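Long-range contact in lipolytic enzyme, G-D-S-L family (Bacteroides thetaiotaomicron, PDB 7BR2), which is a gut microbial serine esterase of the SGNH (GDSL) hydrolase family that metabolises the drug diltiazem: residues E107-E121 against R161-W175. Sequence-based numbering, arbitrary orientation.
Sequences EQKYQESIKNFQQME and RIIEYQRESAARNGW
Glu-121 OE2 is gripped by the end of helix 155-173 and by a water: Arg-172 NH2 reaches it on the syn side at 3.0 Å as a salt bridge, Asn-173 ND2 donates from the anti side at 3.1 Å, and the water donates as well; Ser-169 OG also lies very close, a bond doubtful at its modelled length. The two helices belong to the alpha/beta fold of the SGNH hydrolases, in which helices 102-125 and 155-173 run side by side against the parallel sheet, their segments 107-121 and 161-173 at 31°; Phe-117 and Gln-166 both rest on Met-134 of strand 131-136. An extended chain with CG anti to the backbone N carries the Glu-121 carboxylate across to this cluster. Replacing Glu-121 with an alanine would probably leave the Arg-172 charge without its mate here and the Asn-173 amide freer to turn. Midway, Tyr-165 enters as a knob among Tyr-110, Ile-114, Phe-117 and Gln-118. One face of its ring receives Ile-114 CG2, a CH-pi contact 3.9 Å from the centroid, while Phe-117 CD2 approaches Tyr-165 CE1 obliquely with the ring planes at 84°. Nearby, Ile-162 CD1 packs on Ser-113, whose OG is hydrogen-bonded to Asp-91. Gly-174, with positive phi, ends helix 155-173 in a Schellman motif, and the chain then brings the indole edge of Trp-175 against Glu-121. At the other end the Arg-161 guanidinium lies flat over one face of Tyr-110, a cation-pi stack with planes 18° apart, and Arg-161 NH1 donates nearly in its own plane to Glu-107 OE1 at 2.9 Å, while Gln-111 NE2 holds Glu-107 OE2.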
# COMPACT_ATOMS: atom_id res chain seq x y z
N GLU A 107 -12.51 -4.50 -28.17
CA GLU A 107 -11.83 -5.71 -28.62
C GLU A 107 -10.43 -5.39 -29.13
O GLU A 107 -9.47 -6.10 -28.83
CB GLU A 107 -12.65 -6.42 -29.69
CG GLU A 107 -11.94 -7.59 -30.37
CD GLU A 107 -11.84 -8.80 -29.46
OE1 GLU A 107 -12.64 -8.89 -28.51
OE2 GLU A 107 -10.98 -9.66 -29.70
N GLN A 108 -10.30 -4.29 -29.88
CA GLN A 108 -8.99 -3.90 -30.39
C GLN A 108 -8.04 -3.55 -29.25
O GLN A 108 -6.87 -3.94 -29.26
CB GLN A 108 -9.15 -2.71 -31.33
CG GLN A 108 -9.93 -3.07 -32.59
CD GLN A 108 -10.24 -1.88 -33.49
OE1 GLN A 108 -10.31 -0.73 -33.03
NE2 GLN A 108 -10.50 -2.17 -34.77
N LYS A 109 -8.55 -2.86 -28.23
CA LYS A 109 -7.70 -2.50 -27.09
C LYS A 109 -7.29 -3.73 -26.30
O LYS A 109 -6.13 -3.86 -25.88
CB LYS A 109 -8.43 -1.50 -26.20
CG LYS A 109 -8.51 -0.09 -26.78
CD LYS A 109 -7.19 0.27 -27.44
CE LYS A 109 -6.92 1.77 -27.40
NZ LYS A 109 -5.82 2.19 -28.31
N TYR A 110 -8.22 -4.67 -26.09
CA TYR A 110 -7.87 -5.91 -25.42
C TYR A 110 -6.78 -6.66 -26.19
O TYR A 110 -5.82 -7.17 -25.59
CB TYR A 110 -9.10 -6.79 -25.23
CG TYR A 110 -8.76 -8.21 -24.84
CD1 TYR A 110 -8.46 -8.53 -23.53
CD2 TYR A 110 -8.71 -9.21 -25.79
CE1 TYR A 110 -8.12 -9.82 -23.18
CE2 TYR A 110 -8.38 -10.50 -25.45
CZ TYR A 110 -8.08 -10.80 -24.15
OH TYR A 110 -7.75 -12.10 -23.83
N GLN A 111 -6.92 -6.73 -27.51
CA GLN A 111 -5.94 -7.49 -28.30
C GLN A 111 -4.57 -6.83 -28.25
O GLN A 111 -3.56 -7.51 -28.02
CB GLN A 111 -6.42 -7.63 -29.74
CG GLN A 111 -7.64 -8.53 -29.89
CD GLN A 111 -7.36 -9.96 -29.46
OE1 GLN A 111 -6.23 -10.43 -29.54
NE2 GLN A 111 -8.38 -10.63 -28.95
N GLU A 112 -4.53 -5.51 -28.41
CA GLU A 112 -3.26 -4.79 -28.32
C GLU A 112 -2.62 -4.99 -26.96
O GLU A 112 -1.40 -5.24 -26.85
CB GLU A 112 -3.51 -3.31 -28.60
CG GLU A 112 -2.26 -2.46 -28.71
CD GLU A 112 -2.55 -0.97 -28.69
OE1 GLU A 112 -1.58 -0.19 -28.67
OE2 GLU A 112 -3.75 -0.59 -28.73
N SER A 113 -3.42 -4.94 -25.90
CA SER A 113 -2.87 -5.05 -24.56
C SER A 113 -2.23 -6.42 -24.35
O SER A 113 -1.07 -6.50 -23.93
CB SER A 113 -3.96 -4.80 -23.52
OG SER A 113 -3.38 -4.73 -22.24
N ILE A 114 -2.95 -7.50 -24.67
CA ILE A 114 -2.36 -8.81 -24.41
C ILE A 114 -1.19 -9.09 -25.36
O ILE A 114 -0.25 -9.81 -25.00
CB ILE A 114 -3.41 -9.93 -24.45
CG1 ILE A 114 -4.02 -10.07 -25.84
CG2 ILE A 114 -4.48 -9.75 -23.34
CD1 ILE A 114 -5.02 -11.19 -25.97
N LYS A 115 -1.19 -8.48 -26.54
CA LYS A 115 -0.02 -8.61 -27.40
C LYS A 115 1.22 -8.05 -26.70
O LYS A 115 2.28 -8.68 -26.69
CB LYS A 115 -0.29 -7.91 -28.75
CG LYS A 115 0.84 -8.05 -29.79
CD LYS A 115 0.72 -7.04 -30.92
CE LYS A 115 2.00 -6.95 -31.73
NZ LYS A 115 1.89 -7.73 -32.99
N ASN A 116 1.09 -6.87 -26.08
CA ASN A 116 2.24 -6.33 -25.35
C ASN A 116 2.57 -7.15 -24.10
O ASN A 116 3.76 -7.43 -23.81
CB ASN A 116 1.99 -4.87 -25.00
CG ASN A 116 1.93 -4.01 -26.22
OD1 ASN A 116 2.81 -4.09 -27.08
ND2 ASN A 116 0.88 -3.20 -26.34
N PHE A 117 1.53 -7.57 -23.37
CA PHE A 117 1.76 -8.37 -22.18
C PHE A 117 2.54 -9.63 -22.51
O PHE A 117 3.32 -10.09 -21.67
CB PHE A 117 0.44 -8.76 -21.51
CG PHE A 117 0.60 -9.74 -20.38
CD1 PHE A 117 0.98 -9.29 -19.12
CD2 PHE A 117 0.40 -11.09 -20.57
CE1 PHE A 117 1.13 -10.18 -18.06
CE2 PHE A 117 0.56 -11.99 -19.51
CZ PHE A 117 0.93 -11.53 -18.26
N GLN A 118 2.35 -10.20 -23.70
CA GLN A 118 3.04 -11.43 -24.06
C GLN A 118 4.55 -11.20 -24.19
O GLN A 118 5.35 -12.08 -23.84
CB GLN A 118 2.47 -12.00 -25.37
CG GLN A 118 1.12 -12.73 -25.21
CD GLN A 118 0.50 -13.16 -26.54
OE1 GLN A 118 -0.20 -12.39 -27.20
NE2 GLN A 118 0.75 -14.41 -26.94
N GLN A 119 4.94 -10.03 -24.69
CA GLN A 119 6.35 -9.66 -24.67
C GLN A 119 6.88 -9.67 -23.24
O GLN A 119 7.90 -10.29 -22.92
CB GLN A 119 6.50 -8.27 -25.29
CG GLN A 119 6.17 -8.18 -26.79
CD GLN A 119 7.02 -9.11 -27.64
OE1 GLN A 119 6.63 -10.23 -27.94
NE2 GLN A 119 8.21 -8.64 -27.99
N MET A 120 6.14 -9.02 -22.34
CA MET A 120 6.55 -9.03 -20.94
C MET A 120 6.60 -10.45 -20.38
O MET A 120 7.56 -10.82 -19.68
CB MET A 120 5.61 -8.17 -20.10
CG MET A 120 5.56 -6.70 -20.49
SD MET A 120 4.57 -5.81 -19.28
CE MET A 120 5.85 -5.50 -18.12
N GLU A 121 5.59 -11.26 -20.69
CA GLU A 121 5.46 -12.61 -20.17
C GLU A 121 6.66 -13.44 -20.55
O GLU A 121 7.23 -14.17 -19.72
CB GLU A 121 4.20 -13.24 -20.76
CG GLU A 121 3.74 -14.54 -20.17
CD GLU A 121 2.67 -15.19 -21.03
OE1 GLU A 121 2.50 -14.76 -22.19
OE2 GLU A 121 2.01 -16.13 -20.56
N ARG A 161 -11.26 -8.35 -18.69
CA ARG A 161 -10.75 -9.30 -19.68
C ARG A 161 -9.22 -9.38 -19.62
O ARG A 161 -8.64 -10.47 -19.67
CB ARG A 161 -11.19 -8.90 -21.08
CG ARG A 161 -12.62 -9.25 -21.41
CD ARG A 161 -12.91 -8.93 -22.87
NE ARG A 161 -12.41 -9.96 -23.77
CZ ARG A 161 -12.32 -9.81 -25.09
NH1 ARG A 161 -12.68 -8.66 -25.65
NH2 ARG A 161 -11.87 -10.81 -25.85
N ILE A 162 -8.56 -8.22 -19.55
CA ILE A 162 -7.11 -8.22 -19.41
C ILE A 162 -6.69 -8.96 -18.13
O ILE A 162 -5.75 -9.76 -18.13
CB ILE A 162 -6.56 -6.78 -19.46
CG1 ILE A 162 -6.91 -6.11 -20.79
CG2 ILE A 162 -5.05 -6.77 -19.25
CD1 ILE A 162 -6.60 -4.64 -20.85
N ILE A 163 -7.42 -8.72 -17.04
CA ILE A 163 -7.07 -9.38 -15.78
C ILE A 163 -7.26 -10.89 -15.88
O ILE A 163 -6.47 -11.65 -15.32
CB ILE A 163 -7.89 -8.77 -14.64
CG1 ILE A 163 -7.50 -7.30 -14.47
CG2 ILE A 163 -7.66 -9.55 -13.36
CD1 ILE A 163 -8.25 -6.55 -13.41
N GLU A 164 -8.28 -11.35 -16.61
CA GLU A 164 -8.44 -12.79 -16.82
C GLU A 164 -7.31 -13.36 -17.65
O GLU A 164 -6.84 -14.48 -17.38
CB GLU A 164 -9.80 -13.09 -17.46
CG GLU A 164 -10.87 -13.59 -16.49
CD GLU A 164 -10.36 -14.71 -15.55
OE1 GLU A 164 -10.03 -15.81 -16.05
OE2 GLU A 164 -10.32 -14.50 -14.31
N TYR A 165 -6.85 -12.62 -18.66
CA TYR A 165 -5.67 -13.09 -19.38
C TYR A 165 -4.46 -13.20 -18.45
O TYR A 165 -3.68 -14.16 -18.53
CB TYR A 165 -5.36 -12.17 -20.55
CG TYR A 165 -4.39 -12.81 -21.51
CD1 TYR A 165 -3.02 -12.81 -21.26
CD2 TYR A 165 -4.85 -13.45 -22.65
CE1 TYR A 165 -2.13 -13.41 -22.12
CE2 TYR A 165 -3.96 -14.06 -23.53
CZ TYR A 165 -2.60 -14.04 -23.26
OH TYR A 165 -1.72 -14.64 -24.12
N GLN A 166 -4.31 -12.23 -17.54
CA GLN A 166 -3.26 -12.32 -16.53
C GLN A 166 -3.41 -13.58 -15.68
O GLN A 166 -2.44 -14.31 -15.46
CB GLN A 166 -3.28 -11.09 -15.62
CG GLN A 166 -2.61 -9.88 -16.16
CD GLN A 166 -2.63 -8.76 -15.15
OE1 GLN A 166 -3.66 -8.10 -14.96
NE2 GLN A 166 -1.51 -8.55 -14.47
N ARG A 167 -4.62 -13.83 -15.17
CA ARG A 167 -4.86 -14.99 -14.30
C ARG A 167 -4.47 -16.29 -14.99
O ARG A 167 -3.76 -17.13 -14.42
CB ARG A 167 -6.33 -15.02 -13.85
CG ARG A 167 -6.67 -16.10 -12.80
CD ARG A 167 -8.20 -16.36 -12.67
NE ARG A 167 -9.00 -15.21 -12.22
CZ ARG A 167 -9.24 -14.89 -10.94
NH1 ARG A 167 -8.76 -15.65 -9.95
NH2 ARG A 167 -9.98 -13.83 -10.63
N GLU A 168 -4.88 -16.45 -16.25
CA GLU A 168 -4.59 -17.70 -16.95
C GLU A 168 -3.11 -17.82 -17.30
O GLU A 168 -2.56 -18.93 -17.24
CB GLU A 168 -5.46 -17.80 -18.20
CG GLU A 168 -6.94 -17.73 -17.83
CD GLU A 168 -7.87 -17.54 -19.02
OE1 GLU A 168 -7.38 -17.49 -20.17
OE2 GLU A 168 -9.10 -17.44 -18.79
N SER A 169 -2.45 -16.71 -17.63
CA SER A 169 -1.00 -16.76 -17.82
C SER A 169 -0.31 -17.20 -16.54
O SER A 169 0.61 -18.04 -16.57
CB SER A 169 -0.48 -15.39 -18.29
OG SER A 169 0.93 -15.41 -18.47
N ALA A 170 -0.75 -16.68 -15.40
CA ALA A 170 -0.17 -17.07 -14.12
C ALA A 170 -0.36 -18.55 -13.87
O ALA A 170 0.55 -19.24 -13.39
CB ALA A 170 -0.82 -16.26 -12.99
N ALA A 171 -1.54 -19.07 -14.22
CA ALA A 171 -1.78 -20.50 -14.08
C ALA A 171 -0.82 -21.31 -14.94
O ALA A 171 -0.22 -22.28 -14.46
CB ALA A 171 -3.23 -20.82 -14.45
N ARG A 172 -0.63 -20.90 -16.19
CA ARG A 172 0.27 -21.66 -17.07
C ARG A 172 1.70 -21.65 -16.57
O ARG A 172 2.42 -22.65 -16.69
CB ARG A 172 0.28 -21.10 -18.48
CG ARG A 172 -0.99 -21.15 -19.24
CD ARG A 172 -0.64 -20.95 -20.69
NE ARG A 172 -0.25 -19.57 -20.93
CZ ARG A 172 -1.11 -18.56 -21.04
NH1 ARG A 172 -2.41 -18.78 -20.93
NH2 ARG A 172 -0.66 -17.33 -21.26
N ASN A 173 2.16 -20.50 -16.08
CA ASN A 173 3.59 -20.31 -15.84
C ASN A 173 4.01 -20.56 -14.40
O ASN A 173 5.20 -20.44 -14.10
CB ASN A 173 3.97 -18.90 -16.28
CG ASN A 173 3.74 -18.69 -17.75
OD1 ASN A 173 4.33 -19.41 -18.56
ND2 ASN A 173 2.90 -17.73 -18.12
N GLY A 174 3.09 -20.93 -13.52
CA GLY A 174 3.48 -21.19 -12.15
C GLY A 174 3.69 -19.94 -11.34
O GLY A 174 4.49 -19.94 -10.40
N TRP A 175 2.98 -18.87 -11.69
CA TRP A 175 3.05 -17.60 -10.98
C TRP A 175 1.84 -17.46 -10.06
O TRP A 175 0.79 -18.05 -10.29
CB TRP A 175 3.08 -16.44 -11.97
CG TRP A 175 4.21 -16.52 -12.91
CD1 TRP A 175 5.39 -17.18 -12.71
CD2 TRP A 175 4.32 -15.88 -14.19
NE1 TRP A 175 6.21 -17.01 -13.79
CE2 TRP A 175 5.59 -16.21 -14.71
CE3 TRP A 175 3.47 -15.06 -14.94
CZ2 TRP A 175 6.02 -15.76 -15.96
CZ3 TRP A 175 3.91 -14.61 -16.18
CH2 TRP A 175 5.17 -14.96 -16.67
O HOH W 1 2.90 -18.57 -21.61